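Local coordinates for malonyl CoA:acyl carrier protein malonyltransferase (Streptomyces coelicolor, PDB 1NM2) that probably transfers the malonyl group from malonyl-CoA to the holo acyl carrier protein, supplying malonyl-ACP for fatty acid biosynthesis, at residues Val106-Leu111 against Val227-Asn232. Residues are numbered along the deposited sequence; the frame is centred on the assembly and turned at random.
Sequences VFAGVL and VTYVSN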
# COMPACT_ATOMS: atom_id res chain seq x y z
N VAL A 106 -9.69 2.24 6.81
CA VAL A 106 -11.11 1.99 6.65
C VAL A 106 -11.45 0.73 7.44
O VAL A 106 -12.42 0.71 8.20
CB VAL A 106 -11.48 1.79 5.14
CG1 VAL A 106 -12.97 1.46 5.00
CG2 VAL A 106 -11.16 3.07 4.36
N PHE A 107 -10.64 -0.32 7.30
CA PHE A 107 -10.89 -1.56 8.03
C PHE A 107 -10.90 -1.34 9.55
O PHE A 107 -11.66 -1.98 10.26
CB PHE A 107 -9.83 -2.63 7.71
CG PHE A 107 -9.72 -2.96 6.25
CD1 PHE A 107 -10.80 -2.76 5.39
CD2 PHE A 107 -8.54 -3.48 5.73
CE1 PHE A 107 -10.70 -3.08 4.03
CE2 PHE A 107 -8.43 -3.80 4.38
CZ PHE A 107 -9.51 -3.59 3.53
N ALA A 108 -10.05 -0.43 10.03
CA ALA A 108 -9.98 -0.16 11.47
C ALA A 108 -11.02 0.86 11.93
O ALA A 108 -11.08 1.19 13.12
CB ALA A 108 -8.58 0.33 11.85
N GLY A 109 -11.84 1.35 11.01
CA GLY A 109 -12.87 2.31 11.37
C GLY A 109 -12.37 3.71 11.66
O GLY A 109 -13.05 4.51 12.31
N VAL A 110 -11.17 4.03 11.18
CA VAL A 110 -10.59 5.36 11.40
C VAL A 110 -11.24 6.35 10.45
O VAL A 110 -11.56 7.48 10.83
CB VAL A 110 -9.07 5.35 11.14
CG1 VAL A 110 -8.52 6.76 11.28
CG2 VAL A 110 -8.39 4.41 12.12
N LEU A 111 -11.44 5.91 9.21
CA LEU A 111 -12.06 6.72 8.18
C LEU A 111 -13.12 5.90 7.46
O LEU A 111 -12.97 4.68 7.32
CB LEU A 111 -11.01 7.15 7.14
CG LEU A 111 -9.79 7.96 7.56
CD1 LEU A 111 -8.87 8.09 6.36
CD2 LEU A 111 -10.22 9.33 8.08
N VAL A 227 -9.73 -1.57 15.66
CA VAL A 227 -8.92 -2.77 15.51
C VAL A 227 -7.47 -2.30 15.52
O VAL A 227 -7.19 -1.18 15.07
CB VAL A 227 -9.21 -3.48 14.17
CG1 VAL A 227 -8.47 -4.80 14.11
CG2 VAL A 227 -10.71 -3.69 14.00
N THR A 228 -6.57 -3.13 16.02
CA THR A 228 -5.16 -2.77 16.07
C THR A 228 -4.67 -2.33 14.69
O THR A 228 -4.79 -3.06 13.71
CB THR A 228 -4.31 -3.96 16.55
OG1 THR A 228 -4.77 -4.38 17.84
CG2 THR A 228 -2.84 -3.55 16.66
N TYR A 229 -4.13 -1.12 14.62
CA TYR A 229 -3.63 -0.55 13.37
C TYR A 229 -2.10 -0.44 13.39
O TYR A 229 -1.55 0.31 14.20
CB TYR A 229 -4.25 0.84 13.16
CG TYR A 229 -3.86 1.50 11.86
CD1 TYR A 229 -4.64 1.36 10.71
CD2 TYR A 229 -2.69 2.26 11.77
CE1 TYR A 229 -4.26 1.94 9.51
CE2 TYR A 229 -2.30 2.84 10.58
CZ TYR A 229 -3.08 2.68 9.45
OH TYR A 229 -2.68 3.24 8.26
N VAL A 230 -1.44 -1.18 12.51
CA VAL A 230 0.03 -1.18 12.44
C VAL A 230 0.50 -0.21 11.36
O VAL A 230 0.09 -0.32 10.20
CB VAL A 230 0.56 -2.59 12.13
CG1 VAL A 230 2.09 -2.59 12.09
CG2 VAL A 230 0.07 -3.57 13.18
N SER A 231 1.37 0.72 11.74
CA SER A 231 1.88 1.76 10.84
C SER A 231 3.22 1.54 10.12
O SER A 231 4.18 1.05 10.71
CB SER A 231 1.92 3.09 11.60
OG SER A 231 2.64 4.09 10.89
N ASN A 232 3.25 1.96 8.85
CA ASN A 232 4.43 1.86 7.98
C ASN A 232 5.65 2.63 8.47
O ASN A 232 6.79 2.27 8.17
CB ASN A 232 4.12 2.39 6.58
CG ASN A 232 3.35 1.42 5.73
OD1 ASN A 232 3.07 1.70 4.57
ND2 ASN A 232 3.01 0.26 6.29
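Ala108 carries this contact: its methyl group meets both the backbone of Val227 and the ring of Tyr229. CB of Ala108 lies 3.8 Å from the carbonyl O of Val227 and 4.5 Å from Val227 CB. The same methyl approaches the Tyr229 ring obliquely, 4.2 Å from its CD1. A looser touch is made by Val227, whose CG2 methyl lies 4.2 Å from the backbone O of Phe107. No hydrogen bond joins 106-111 to 227-232, although the backbone of Ala108 bonds to Lys226, one residue before the second segment.

The helix 100-107 ends here in a Schellman motif. Gly109 takes positive phi (75°) and its N bonds back to Val106 O at 2.9 Å, turning the chain away just after Ala108 has presented its methyl to the strand 228-229. That strand is an outermost one of the parallel sheet and runs beside 93-96, whose Val94 also packs on Ala108, Phe107 and Tyr229. CG of Tyr229 is anti to the backbone N (chi1 -178°); the side chain reaches along the helix, and its hydroxyl is hydrogen-bonded to the carbonyl O of Glu101. Val244 and Leu248 of helix 241-251 also pack against Tyr229. Farther along, Asn232 bonds to Gly96 and Ser98, in a GxSxG sequence consistent with the nucleophile elbow of this acyltransferase family.

Van der Waals packing thus joins the helix end to the sheet edge at some polar cost, burying Val227 N without a partner in the model, while the tyrosine hydroxyl is satisfied by Glu101 O nearer the helix start.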